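Local coordinates for uncharacterized protein (Bacteroides ovatus, PDB 4DQA) that is of unknown function but probably binds carbohydrate, pairing an N-terminal BT_3987-like domain with a concanavalin A-like lectin/glucanase domain, at residues T164-I169 with E285-S290; D202-A207 with I239-E244; E310-Y315 with D331-I336; M181-V186 with S260-Y265. All blocks are in the same frame, centred on the assembly; numbering follows the deposited sequence.

All four contacts build the C-terminal lectin-like part of this two-domain chain. Interaction 1 pairs strands 163-171 and 282-289 inside a large antiparallel sheet. Strand 312-316, which brings in interaction 3, lies beside 282-289 in that sheet, and the two contacts touch, their centres about 11 Å apart. Interaction 4 leans on interaction 1 through Tyr-165, Met-181, Val-288 and Phe-264, with centres about 15 Å apart. Interaction 2 ties strand 236-241 of the same large sheet to a small three-stranded sheet. Along the chain, interaction 2 is nested within 4 and 4 within 1, whereas interaction 3 follows, bringing remote segments into one domain whose large sheet runs through interactions 1, 2 and 3.

Interaction 1 (T164-I169 with E285-S290); sequences TYEALI and EVRVWS
Glu-166 reaches across to both Arg-287 and Trp-289 from the neighbouring antiparallel strand of the large sheet in this concanavalin A-like domain. Its CG sits between the backbone N and the carbonyl carbon (chi1 61°), and the extended chain beyond carries the carboxylate over the adjoining strand. There OE2 accepts from Trp-289 NE1 at 2.8 Å, a bond that meets the oxygen on its anti side and somewhat out of the carboxylate plane. The same OE2 makes a salt bridge to Arg-287 NH1 at 2.9 Å, although the hydrogen bond within it is bent and weak. Carboxylate and guanidinium stand almost perpendicular, 86° apart. A buried acid suits this place because a cation and an indole N-H converge on one oxygen.

In the backbone, Thr-164 with Trp-289 and Glu-166 with Arg-287 form hydrogen-bonded pairs. Thr-164 lies alongside the indole, its CB 3.7 Å from Trp-289 CD1. On the other sheet face, Tyr-165 and Val-288 run side by side, and the tyrosine hydroxyl bonds to Met-187 O. Arg-287 is gripped again within its own segment: its NH2 donates almost straight, in the guanidinium plane, to the anti lone pair of Glu-285 OE1 at 2.7 Å, an oxygen also hydrogen-bonded to Tyr-315 OH.

Interaction 2 (D202-A207 with I239-E244); sequences DYLEVA and IYVNGE
Leu-204 rests one methyl, CD1, against the CG2 methyls of both Val-241 and Ile-239. This carbon lies 3.5 Å from Val-241 CG2 and 4.0 Å from Ile-239 CG2, so the leucine spans two alternate positions of strand 236-241. Ile-239 answers with its other branch: CG1 is anti to the carbonyl carbon (chi1 -68°) and the chain continues extended, taking CD1 to 4.2 Å from Val-206 CG1 and 4.0 Å from Val-206 N. Beta-branched valine and isoleucine suit extended strands, and leucine's longer arm bridges the gap between the backbones. No hydrogen bond crosses that gap; the strand axes stay 8.9 Å apart at closest.

Further out, Tyr-212 touches both Val-206 and Ile-239, while Leu-228 packs on Val-206 and Tyr-224 on Val-241. Glu-205 points away from the contact, where its carboxylate meets Arg-190 and Thr-199, keeping charge out of the apolar layer. At the other end, a type I' turn from Val-241 to Glu-244 reverses the chain, with Asn-242 and Gly-243 at its centre, two residue types that readily accept positive phi. Two antiparallel sheets meet here through their inward-facing aliphatic residues, the face-to-face beta packing seen in the jelly-roll sandwich of concanavalin A-like domains.

Interaction 3 (E310-Y315 with D331-I336); sequences EGLALY and DATGRI
Tyr-315 carries CG anti to the backbone N (chi1 -171°), which sends its ring past Ala-332. Thr-333 instead holds OG1 between its N and carbonyl carbon (chi1 68°), in position to donate to Asp-331 OD2 at 2.7 Å.

Asp-331 is the hub of the contact. OD2 receives Tyr-315 N at 3.0 Å through its anti lone pair and the Thr-333 hydroxyl through its syn lone pair. OD1 is met by Ile-336 N at 2.9 Å from above the carboxylate plane. A short acidic side chain suits this place, since several donors of strand and turn gather round its two oxygens and fix its rotation. Ala-332 N completes the join with a nearly straight bond to Tyr-315 O at 2.8 Å, and its small CB rests 3.8 Å from Tyr-315 CD2. Thr-333 also begins an ST turn, accepting from Arg-335 N at 3.0 Å, while its CG2 packs against Leu-312 CG. Farther along, a water links Ala-313 O to Arg-335 NE, in the guanidinium plane.

Asp-331 to Gly-334 is a type I turn in the link between strands 328-330 and 337-340. It abuts strand 312-316, which pairs on its other side with 282-289 and has a classic bulge at Ala-313 and Leu-314 opposite Val-288.

Interaction 4 (M181-V186 with S260-Y265); sequences MGTEGV and SDMGFY
Phe-264 lays one ring face over the backbone of Gly-182, whose CA sits 3.8 Å from the ring centroid in a CH-pi contact offset toward the rim. Its CG is anti to the backbone N (chi1 -166°), which turns the ring across to the facing segment. Glycine fits beneath the ring, having no side chain and a backbone at positive phi. Gly-182 N donates to Tyr-265 O and Tyr-265 N to Gly-182 O, each at 2.9 Å, as one antiparallel hydrogen-bonded pair.

Past Thr-183 the chains part, and a water bridges them, donating to Gly-182 O and Gly-263 O and accepting from Glu-184 N. Thr-183 crosses Phe-264 at about a right angle; its CG2 approaches Ser-260 O at 3.4 Å, while its hydroxyl bonds to Pro-258 O. Met-262, present as selenomethionine, bends at chi2 and chi3, and its CE comes to 3.8 Å from Glu-184 CB; that glutamate's carboxylate pairs with Arg-277.

Phe-264 also meets Tyr-165 and Phe-154 edge to face, an aromatic cluster beside the Gly-182 and Tyr-265 pair. The type II' turn from Ser-260 to Gly-263 leads into edge strand 264-266 of the five-stranded sheet in the lectin-like sandwich.

Interaction 1 (T164-I169 with E285-S290)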
loop_
_atom_site.group_PDB
_atom_site.type_symbol
_atom_site.label_atom_id
_atom_site.label_comp_id
_atom_site.label_asym_id
_atom_site.label_seq_id
_atom_site.Cartn_x
_atom_site.Cartn_y
_atom_site.Cartn_z
ATOM N N THR A 164 7.344 -14.706 -4.992
ATOM C CA THR A 164 5.971 -14.206 -5.074
ATOM C C THR A 164 5.775 -13.477 -6.378
ATOM O O THR A 164 6.619 -12.667 -6.787
ATOM C CB THR A 164 5.678 -13.217 -3.933
ATOM O OG1 THR A 164 5.918 -13.848 -2.680
ATOM C CG2 THR A 164 4.232 -12.740 -3.974
ATOM N N TYR A 165 4.651 -13.753 -7.032
ATOM C CA TYR A 165 4.140 -12.898 -8.099
ATOM C C TYR A 165 2.890 -12.260 -7.529
ATOM O O TYR A 165 2.079 -12.960 -6.925
ATOM C CB TYR A 165 3.657 -13.693 -9.313
ATOM C CG TYR A 165 4.658 -14.486 -10.127
ATOM C CD1 TYR A 165 6.030 -14.348 -9.966
ATOM C CD2 TYR A 165 4.198 -15.385 -11.102
ATOM C CE1 TYR A 165 6.921 -15.073 -10.748
ATOM C CE2 TYR A 165 5.080 -16.121 -11.881
ATOM C CZ TYR A 165 6.438 -15.954 -11.716
ATOM O OH TYR A 165 7.330 -16.679 -12.486
ATOM N N GLU A 166 2.680 -10.976 -7.757
ATOM C CA GLU A 166 1.403 -10.366 -7.362
ATOM C C GLU A 166 1.043 -9.220 -8.281
ATOM O O GLU A 166 1.906 -8.618 -8.914
ATOM C CB GLU A 166 1.348 -9.912 -5.906
ATOM C CG GLU A 166 2.373 -8.875 -5.555
ATOM C CD GLU A 166 2.249 -8.347 -4.131
ATOM O OE1 GLU A 166 1.124 -8.327 -3.601
ATOM O OE2 GLU A 166 3.274 -7.897 -3.551
ATOM N N ALA A 167 -0.250 -8.955 -8.381
ATOM C CA ALA A 167 -0.755 -7.837 -9.185
ATOM C C ALA A 167 -2.186 -7.543 -8.818
ATOM O O ALA A 167 -2.937 -8.431 -8.379
ATOM C CB ALA A 167 -0.704 -8.171 -10.645
ATOM N N LEU A 168 -2.592 -6.300 -9.054
ATOM C CA LEU A 168 -4.010 -5.947 -9.163
ATOM C C LEU A 168 -4.374 -6.086 -10.636
ATOM O O LEU A 168 -3.673 -5.559 -11.521
ATOM C CB LEU A 168 -4.277 -4.511 -8.717
ATOM C CG LEU A 168 -4.051 -4.249 -7.241
ATOM C CD1 LEU A 168 -3.854 -2.746 -6.969
ATOM C CD2 LEU A 168 -5.176 -4.808 -6.382
ATOM N N ILE A 169 -5.473 -6.791 -10.907
ATOM C CA ILE A 169 -5.933 -7.017 -12.277
ATOM C C ILE A 169 -7.417 -6.739 -12.404
ATOM O O ILE A 169 -8.195 -6.847 -11.469
ATOM C CB ILE A 169 -5.651 -8.463 -12.777
ATOM C CG1 ILE A 169 -6.481 -9.480 -11.995
ATOM C CG2 ILE A 169 -4.161 -8.748 -12.690
ATOM C CD1 ILE A 169 -6.395 -10.877 -12.590
ATOM N N GLU A 285 0.191 -2.286 -9.866
ATOM C CA GLU A 285 0.931 -2.827 -8.715
ATOM C C GLU A 285 1.424 -4.249 -8.969
ATOM O O GLU A 285 1.246 -5.167 -8.148
ATOM C CB GLU A 285 0.102 -2.763 -7.435
ATOM C CG GLU A 285 -0.249 -1.378 -7.008
ATOM C CD GLU A 285 0.980 -0.566 -6.643
ATOM O OE1 GLU A 285 1.753 -1.024 -5.772
ATOM O OE2 GLU A 285 1.209 0.505 -7.258
ATOM N N VAL A 286 2.081 -4.398 -10.104
ATOM C CA VAL A 286 2.652 -5.683 -10.527
ATOM C C VAL A 286 4.019 -5.874 -9.895
ATOM O O VAL A 286 4.886 -5.007 -10.026
ATOM C CB VAL A 286 2.803 -5.706 -12.050
ATOM C CG1 VAL A 286 3.475 -6.980 -12.525
ATOM C CG2 VAL A 286 1.460 -5.519 -12.740
ATOM N N ARG A 287 4.206 -6.974 -9.171
ATOM C CA ARG A 287 5.454 -7.203 -8.438
ATOM C C ARG A 287 5.942 -8.615 -8.527
ATOM O O ARG A 287 5.156 -9.553 -8.554
ATOM C CB ARG A 287 5.292 -6.857 -6.957
ATOM C CG ARG A 287 4.595 -5.526 -6.704
ATOM C CD ARG A 287 4.408 -5.294 -5.205
ATOM N NE ARG A 287 3.492 -4.172 -4.988
ATOM C CZ ARG A 287 2.588 -4.111 -4.032
ATOM N NH1 ARG A 287 2.462 -5.095 -3.151
ATOM N NH2 ARG A 287 1.809 -3.046 -3.936
ATOM N N VAL A 288 7.262 -8.766 -8.472
ATOM C CA VAL A 288 7.879 -10.073 -8.267
ATOM C C VAL A 288 8.813 -9.926 -7.081
ATOM O O VAL A 288 9.584 -8.966 -7.020
ATOM C CB VAL A 288 8.705 -10.528 -9.458
ATOM C CG1 VAL A 288 9.381 -11.872 -9.148
ATOM C CG2 VAL A 288 7.843 -10.683 -10.694
ATOM N N TRP A 289 8.733 -10.865 -6.142
ATOM C CA TRP A 289 9.604 -10.870 -4.975
ATOM C C TRP A 289 10.420 -12.141 -4.966
ATOM O O TRP A 289 9.953 -13.198 -5.398
ATOM C CB TRP A 289 8.784 -10.871 -3.679
ATOM C CG TRP A 289 7.844 -9.741 -3.479
ATOM C CD1 TRP A 289 6.600 -9.594 -4.035
ATOM C CD2 TRP A 289 8.029 -8.614 -2.604
ATOM N NE1 TRP A 289 6.016 -8.435 -3.581
ATOM C CE2 TRP A 289 6.871 -7.827 -2.691
ATOM C CE3 TRP A 289 9.073 -8.187 -1.768
ATOM C CZ2 TRP A 289 6.716 -6.637 -1.978
ATOM C CZ3 TRP A 289 8.918 -6.999 -1.061
ATOM C CH2 TRP A 289 7.750 -6.241 -1.175
ATOM N N SER A 290 11.620 -12.057 -4.391
ATOM C CA SER A 290 12.464 -13.226 -4.179
ATOM C C SER A 290 12.278 -13.860 -2.786
ATOM O O SER A 290 13.185 -14.530 -2.258
ATOM C CB SER A 290 13.923 -12.828 -4.382
ATOM O OG SER A 290 14.276 -11.790 -3.486
HETATM O O HOH W 1 0.659 -6.822 -1.339
#

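Interaction 2 (D202-A207 with I239-E244)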
loop_
_atom_site.group_PDB
_atom_site.type_symbol
_atom_site.label_atom_id
_atom_site.label_comp_id
_atom_site.label_asym_id
_atom_site.label_seq_id
_atom_site.Cartn_x
_atom_site.Cartn_y
_atom_site.Cartn_z
ATOM N N ASP A 202 -11.769 -18.774 -17.195
ATOM C CA ASP A 202 -11.805 -17.764 -16.149
ATOM C C ASP A 202 -11.268 -18.245 -14.802
ATOM O O ASP A 202 -11.472 -17.582 -13.757
ATOM C CB ASP A 202 -13.215 -17.130 -16.034
ATOM C CG ASP A 202 -14.361 -18.144 -16.039
ATOM O OD1 ASP A 202 -14.142 -19.372 -15.940
ATOM O OD2 ASP A 202 -15.540 -17.711 -16.188
ATOM N N TYR A 203 -10.500 -19.341 -14.810
ATOM C CA TYR A 203 -9.916 -19.906 -13.588
ATOM C C TYR A 203 -8.427 -19.600 -13.500
ATOM O O TYR A 203 -7.650 -19.960 -14.391
ATOM C CB TYR A 203 -10.133 -21.414 -13.541
ATOM C CG TYR A 203 -11.469 -21.818 -12.966
ATOM C CD1 TYR A 203 -12.645 -21.217 -13.405
ATOM C CD2 TYR A 203 -11.562 -22.772 -11.980
ATOM C CE1 TYR A 203 -13.881 -21.564 -12.863
ATOM C CE2 TYR A 203 -12.783 -23.124 -11.440
ATOM C CZ TYR A 203 -13.936 -22.519 -11.896
ATOM O OH TYR A 203 -15.159 -22.867 -11.366
ATOM N N LEU A 204 -8.032 -18.936 -12.426
ATOM C CA LEU A 204 -6.623 -18.701 -12.154
ATOM C C LEU A 204 -5.859 -19.990 -11.997
ATOM O O LEU A 204 -6.318 -20.939 -11.372
ATOM C CB LEU A 204 -6.447 -17.956 -10.845
ATOM C CG LEU A 204 -6.547 -16.466 -10.830
ATOM C CD1 LEU A 204 -6.556 -16.034 -9.375
ATOM C CD2 LEU A 204 -5.356 -15.842 -11.565
ATOM N N GLU A 205 -4.663 -20.016 -12.542
ATOM C CA GLU A 205 -3.863 -21.221 -12.611
ATOM C C GLU A 205 -2.404 -20.878 -12.635
ATOM O O GLU A 205 -1.998 -19.890 -13.244
ATOM C CB GLU A 205 -4.210 -22.002 -13.888
ATOM C CG GLU A 205 -3.426 -23.272 -14.108
ATOM C CD GLU A 205 -3.910 -24.048 -15.330
ATOM O OE1 GLU A 205 -3.898 -23.485 -16.462
ATOM O OE2 GLU A 205 -4.301 -25.228 -15.167
ATOM N N VAL A 206 -1.603 -21.697 -11.955
ATOM C CA VAL A 206 -0.171 -21.680 -12.148
ATOM C C VAL A 206 0.270 -22.877 -12.981
ATOM O O VAL A 206 -0.198 -23.994 -12.792
ATOM C CB VAL A 206 0.585 -21.576 -10.817
ATOM C CG1 VAL A 206 0.271 -22.716 -9.920
ATOM C CG2 VAL A 206 2.070 -21.538 -11.072
ATOM N N ALA A 207 1.139 -22.623 -13.950
ATOM C CA ALA A 207 1.579 -23.654 -14.876
ATOM C C ALA A 207 3.072 -23.582 -15.122
ATOM O O ALA A 207 3.720 -22.613 -14.752
ATOM C CB ALA A 207 0.802 -23.519 -16.207
ATOM N N ILE A 239 -2.172 -19.790 -4.176
ATOM C CA ILE A 239 -2.729 -18.729 -4.996
ATOM C C ILE A 239 -3.747 -18.006 -4.128
ATOM O O ILE A 239 -4.633 -18.626 -3.525
ATOM C CB ILE A 239 -3.450 -19.296 -6.231
ATOM C CG1 ILE A 239 -2.441 -19.933 -7.177
ATOM C CG2 ILE A 239 -4.224 -18.191 -6.954
ATOM C CD1 ILE A 239 -3.047 -20.675 -8.341
ATOM N N TYR A 240 -3.610 -16.682 -4.064
ATOM C CA TYR A 240 -4.407 -15.843 -3.205
ATOM C C TYR A 240 -5.173 -14.819 -4.030
ATOM O O TYR A 240 -4.626 -14.232 -4.961
ATOM C CB TYR A 240 -3.493 -15.085 -2.217
ATOM C CG TYR A 240 -2.706 -15.957 -1.272
ATOM C CD1 TYR A 240 -1.523 -16.548 -1.673
ATOM C CD2 TYR A 240 -3.134 -16.159 0.023
ATOM C CE1 TYR A 240 -0.793 -17.350 -0.819
ATOM C CE2 TYR A 240 -2.403 -16.965 0.890
ATOM C CZ TYR A 240 -1.230 -17.540 0.453
ATOM O OH TYR A 240 -0.475 -18.336 1.301
ATOM N N VAL A 241 -6.441 -14.618 -3.688
ATOM C CA VAL A 241 -7.281 -13.633 -4.341
ATOM C C VAL A 241 -7.836 -12.746 -3.235
ATOM O O VAL A 241 -8.485 -13.229 -2.319
ATOM C CB VAL A 241 -8.399 -14.278 -5.126
ATOM C CG1 VAL A 241 -9.299 -13.225 -5.744
ATOM C CG2 VAL A 241 -7.829 -15.188 -6.214
ATOM N N ASN A 242 -7.570 -11.450 -3.337
ATOM C CA ASN A 242 -8.019 -10.460 -2.346
ATOM C C ASN A 242 -7.589 -10.866 -0.955
ATOM O O ASN A 242 -8.326 -10.717 0.017
ATOM C CB ASN A 242 -9.523 -10.257 -2.419
ATOM C CG ASN A 242 -9.954 -9.655 -3.728
ATOM O OD1 ASN A 242 -9.115 -9.109 -4.490
ATOM N ND2 ASN A 242 -11.230 -9.745 -4.027
ATOM N N GLY A 243 -6.386 -11.401 -0.891
ATOM C CA GLY A 243 -5.792 -11.793 0.385
ATOM C C GLY A 243 -6.252 -13.133 0.949
ATOM O O GLY A 243 -5.753 -13.551 1.996
ATOM N N GLU A 244 -7.206 -13.792 0.285
ATOM C CA GLU A 244 -7.702 -15.097 0.717
ATOM C C GLU A 244 -7.053 -16.218 -0.096
ATOM O O GLU A 244 -6.960 -16.141 -1.315
ATOM C CB GLU A 244 -9.222 -15.201 0.551
ATOM C CG GLU A 244 -10.060 -14.185 1.331
ATOM C CD GLU A 244 -11.548 -14.334 1.041
ATOM O OE1 GLU A 244 -12.098 -15.435 1.273
ATOM O OE2 GLU A 244 -12.174 -13.358 0.569
#

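Interaction 3 (E310-Y315 with D331-I336)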
loop_
_atom_site.group_PDB
_atom_site.type_symbol
_atom_site.label_atom_id
_atom_site.label_comp_id
_atom_site.label_asym_id
_atom_site.label_seq_id
_atom_site.Cartn_x
_atom_site.Cartn_y
_atom_site.Cartn_z
ATOM N N GLU A 310 13.698 -4.568 0.408
ATOM C CA GLU A 310 14.501 -5.762 0.276
ATOM C C GLU A 310 13.631 -6.921 -0.195
ATOM O O GLU A 310 12.526 -7.128 0.307
ATOM C CB GLU A 310 15.142 -6.093 1.617
ATOM C CG GLU A 310 16.026 -7.322 1.580
ATOM C CD GLU A 310 17.383 -7.068 0.927
ATOM O OE1 GLU A 310 17.785 -5.889 0.814
ATOM O OE2 GLU A 310 18.044 -8.067 0.576
ATOM N N GLY A 311 14.109 -7.639 -1.196
ATOM C CA GLY A 311 13.381 -8.772 -1.734
ATOM C C GLY A 311 12.485 -8.473 -2.922
ATOM O O GLY A 311 11.927 -9.387 -3.530
ATOM N N LEU A 312 12.330 -7.192 -3.253
ATOM C CA LEU A 312 11.468 -6.784 -4.342
ATOM C C LEU A 312 12.305 -6.757 -5.620
ATOM O O LEU A 312 13.193 -5.912 -5.771
ATOM C CB LEU A 312 10.879 -5.431 -4.056
ATOM C CG LEU A 312 9.877 -4.870 -5.035
ATOM C CD1 LEU A 312 8.641 -5.784 -5.225
ATOM C CD2 LEU A 312 9.441 -3.473 -4.570
ATOM N N ALA A 313 12.064 -7.733 -6.486
ATOM C CA ALA A 313 12.876 -7.913 -7.691
ATOM C C ALA A 313 12.363 -7.139 -8.898
ATOM O O ALA A 313 13.106 -6.867 -9.844
ATOM C CB ALA A 313 12.994 -9.412 -8.033
ATOM N N LEU A 314 11.076 -6.796 -8.882
ATOM C CA LEU A 314 10.444 -6.110 -9.998
ATOM C C LEU A 314 9.207 -5.417 -9.473
ATOM O O LEU A 314 8.458 -6.004 -8.688
ATOM C CB LEU A 314 10.024 -7.117 -11.061
ATOM C CG LEU A 314 9.347 -6.487 -12.279
ATOM C CD1 LEU A 314 10.405 -5.744 -13.075
ATOM C CD2 LEU A 314 8.617 -7.511 -13.127
ATOM N N TYR A 315 8.979 -4.183 -9.898
ATOM C CA TYR A 315 7.788 -3.429 -9.474
ATOM C C TYR A 315 7.345 -2.488 -10.555
ATOM O O TYR A 315 8.040 -1.527 -10.867
ATOM C CB TYR A 315 8.149 -2.639 -8.216
ATOM C CG TYR A 315 7.007 -1.949 -7.477
ATOM C CD1 TYR A 315 5.667 -2.228 -7.735
ATOM C CD2 TYR A 315 7.311 -1.026 -6.498
ATOM C CE1 TYR A 315 4.644 -1.584 -7.010
ATOM C CE2 TYR A 315 6.322 -0.379 -5.795
ATOM C CZ TYR A 315 4.997 -0.691 -6.017
ATOM O OH TYR A 315 4.051 -0.017 -5.284
ATOM N N ASP A 331 11.297 -0.121 -14.412
ATOM C CA ASP A 331 10.505 -0.407 -13.230
ATOM C C ASP A 331 10.865 0.531 -12.077
ATOM O O ASP A 331 11.846 1.306 -12.129
ATOM C CB ASP A 331 10.634 -1.879 -12.840
ATOM C CG ASP A 331 11.707 -2.114 -11.827
ATOM O OD1 ASP A 331 12.855 -1.654 -12.061
ATOM O OD2 ASP A 331 11.417 -2.767 -10.785
ATOM N N ALA A 332 10.036 0.464 -11.042
ATOM C CA ALA A 332 10.124 1.348 -9.878
ATOM C C ALA A 332 11.305 1.071 -8.973
ATOM O O ALA A 332 11.781 1.994 -8.321
ATOM C CB ALA A 332 8.843 1.269 -9.100
ATOM N N THR A 333 11.804 -0.164 -8.956
ATOM C CA THR A 333 13.002 -0.461 -8.160
ATOM C C THR A 333 14.265 0.135 -8.754
ATOM O O THR A 333 15.291 0.237 -8.093
ATOM C CB THR A 333 13.265 -1.958 -7.967
ATOM O OG1 THR A 333 13.638 -2.563 -9.217
ATOM C CG2 THR A 333 12.055 -2.684 -7.347
ATOM N N GLY A 334 14.204 0.489 -10.034
ATOM C CA GLY A 334 15.420 0.893 -10.728
ATOM C C GLY A 334 16.277 -0.276 -11.178
ATOM O O GLY A 334 17.386 -0.066 -11.684
ATOM N N ARG A 335 15.794 -1.503 -10.994
ATOM C CA ARG A 335 16.614 -2.683 -11.296
ATOM C C ARG A 335 16.358 -3.263 -12.681
ATOM O O ARG A 335 17.256 -3.919 -13.249
ATOM C CB ARG A 335 16.392 -3.788 -10.260
ATOM C CG ARG A 335 16.829 -3.376 -8.885
ATOM C CD ARG A 335 16.392 -4.377 -7.827
ATOM N NE ARG A 335 16.999 -5.702 -7.977
ATOM C CZ ARG A 335 18.210 -6.033 -7.557
ATOM N NH1 ARG A 335 18.981 -5.136 -6.970
ATOM N NH2 ARG A 335 18.669 -7.276 -7.722
ATOM N N ILE A 336 15.170 -3.016 -13.214
ATOM C CA ILE A 336 14.695 -3.701 -14.421
ATOM C C ILE A 336 14.327 -2.726 -15.523
ATOM O O ILE A 336 13.507 -1.835 -15.331
ATOM C CB ILE A 336 13.420 -4.513 -14.142
ATOM C CG1 ILE A 336 13.648 -5.565 -13.056
ATOM C CG2 ILE A 336 12.902 -5.202 -15.428
ATOM C CD1 ILE A 336 14.746 -6.495 -13.367
HETATM O O HOH W 2 15.751 -7.567 -9.802
#

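Interaction 4 (M181-V186 with S260-Y265)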
loop_
_atom_site.group_PDB
_atom_site.type_symbol
_atom_site.label_atom_id
_atom_site.label_comp_id
_atom_site.label_asym_id
_atom_site.label_seq_id
_atom_site.Cartn_x
_atom_site.Cartn_y
_atom_site.Cartn_z
HETATM N N MSE A 181 1.558 -13.141 -15.737
HETATM C CA MSE A 181 2.998 -12.920 -15.660
HETATM C C MSE A 181 3.753 -14.236 -15.464
HETATM O O MSE A 181 3.236 -15.139 -14.796
HETATM C CB MSE A 181 3.291 -11.971 -14.484
HETATM C CG MSE A 181 2.584 -12.375 -13.184
HETATM SE SE MSE A 181 2.418 -11.000 -11.789
HETATM C CE MSE A 181 4.323 -10.709 -11.481
ATOM N N GLY A 182 4.983 -14.319 -15.968
ATOM C CA GLY A 182 5.857 -15.425 -15.654
ATOM C C GLY A 182 6.619 -15.939 -16.851
ATOM O O GLY A 182 6.676 -15.260 -17.897
ATOM N N THR A 183 7.148 -17.146 -16.692
ATOM C CA THR A 183 8.009 -17.768 -17.659
ATOM C C THR A 183 7.330 -19.012 -18.186
ATOM O O THR A 183 7.245 -20.027 -17.507
ATOM C CB THR A 183 9.364 -18.074 -17.021
ATOM O OG1 THR A 183 9.874 -16.847 -16.480
ATOM C CG2 THR A 183 10.348 -18.658 -18.039
ATOM N N GLU A 184 6.810 -18.924 -19.404
ATOM C CA GLU A 184 6.071 -20.028 -19.999
ATOM C C GLU A 184 6.884 -21.309 -20.039
ATOM O O GLU A 184 8.068 -21.316 -20.401
ATOM C CB GLU A 184 5.577 -19.641 -21.399
ATOM C CG GLU A 184 4.960 -20.791 -22.229
ATOM C CD GLU A 184 3.739 -21.439 -21.626
ATOM O OE1 GLU A 184 3.172 -20.875 -20.662
ATOM O OE2 GLU A 184 3.355 -22.528 -22.119
ATOM N N GLY A 185 6.249 -22.397 -19.603
ATOM C CA GLY A 185 6.882 -23.695 -19.585
ATOM C C GLY A 185 7.648 -23.942 -18.295
ATOM O O GLY A 185 8.084 -25.063 -18.053
ATOM N N VAL A 186 7.780 -22.903 -17.471
ATOM C CA VAL A 186 8.585 -22.985 -16.259
ATOM C C VAL A 186 7.821 -22.566 -14.999
ATOM O O VAL A 186 7.681 -23.365 -14.062
ATOM C CB VAL A 186 9.868 -22.141 -16.404
ATOM C CG1 VAL A 186 10.708 -22.191 -15.137
ATOM C CG2 VAL A 186 10.690 -22.629 -17.617
ATOM N N SER A 260 14.870 -18.686 -18.217
ATOM C CA SER A 260 14.988 -19.810 -19.129
ATOM C C SER A 260 14.003 -19.703 -20.296
ATOM O O SER A 260 12.920 -19.114 -20.217
ATOM C CB SER A 260 14.970 -21.192 -18.427
ATOM O OG SER A 260 13.942 -21.347 -17.472
ATOM N N ASP A 261 14.454 -20.250 -21.417
ATOM C CA ASP A 261 13.748 -20.162 -22.684
ATOM C C ASP A 261 13.499 -18.713 -23.139
ATOM O O ASP A 261 14.433 -17.899 -23.226
ATOM C CB ASP A 261 12.452 -20.968 -22.584
ATOM C CG ASP A 261 12.681 -22.344 -22.026
ATOM O OD1 ASP A 261 13.783 -22.892 -22.256
ATOM O OD2 ASP A 261 11.770 -22.889 -21.363
HETATM N N MSE A 262 12.243 -18.382 -23.420
HETATM C CA MSE A 262 11.856 -17.036 -23.843
HETATM C C MSE A 262 11.886 -16.029 -22.696
HETATM O O MSE A 262 11.793 -14.793 -22.900
HETATM C CB MSE A 262 10.437 -17.071 -24.404
HETATM C CG MSE A 262 9.344 -16.985 -23.330
HETATM SE SE MSE A 262 9.117 -18.661 -22.351
HETATM C CE MSE A 262 8.470 -19.736 -23.822
ATOM N N GLY A 263 11.999 -16.559 -21.478
ATOM C CA GLY A 263 12.146 -15.727 -20.321
ATOM C C GLY A 263 10.801 -15.217 -19.848
ATOM O O GLY A 263 9.738 -15.717 -20.235
ATOM N N PHE A 264 10.876 -14.211 -19.013
ATOM C CA PHE A 264 9.759 -13.727 -18.241
ATOM C C PHE A 264 8.991 -12.677 -19.038
ATOM O O PHE A 264 9.575 -11.747 -19.601
ATOM C CB PHE A 264 10.294 -13.123 -16.942
ATOM C CG PHE A 264 9.263 -12.876 -15.882
ATOM C CD1 PHE A 264 8.485 -11.722 -15.899
ATOM C CD2 PHE A 264 9.109 -13.752 -14.816
ATOM C CE1 PHE A 264 7.538 -11.461 -14.918
ATOM C CE2 PHE A 264 8.162 -13.485 -13.821
ATOM C CZ PHE A 264 7.392 -12.340 -13.864
ATOM N N TYR A 265 7.675 -12.808 -19.036
ATOM C CA TYR A 265 6.787 -11.845 -19.682
ATOM C C TYR A 265 5.657 -11.442 -18.776
ATOM O O TYR A 265 5.196 -12.238 -17.949
ATOM C CB TYR A 265 6.162 -12.426 -20.960
ATOM C CG TYR A 265 7.053 -12.317 -22.173
ATOM C CD1 TYR A 265 7.131 -11.113 -22.865
ATOM C CD2 TYR A 265 7.847 -13.368 -22.597
ATOM C CE1 TYR A 265 7.952 -10.996 -23.980
ATOM C CE2 TYR A 265 8.687 -13.250 -23.716
ATOM C CZ TYR A 265 8.731 -12.030 -24.383
ATOM O OH TYR A 265 9.576 -11.955 -25.497
HETATM O O HOH W 3 6.962 -16.286 -20.570
#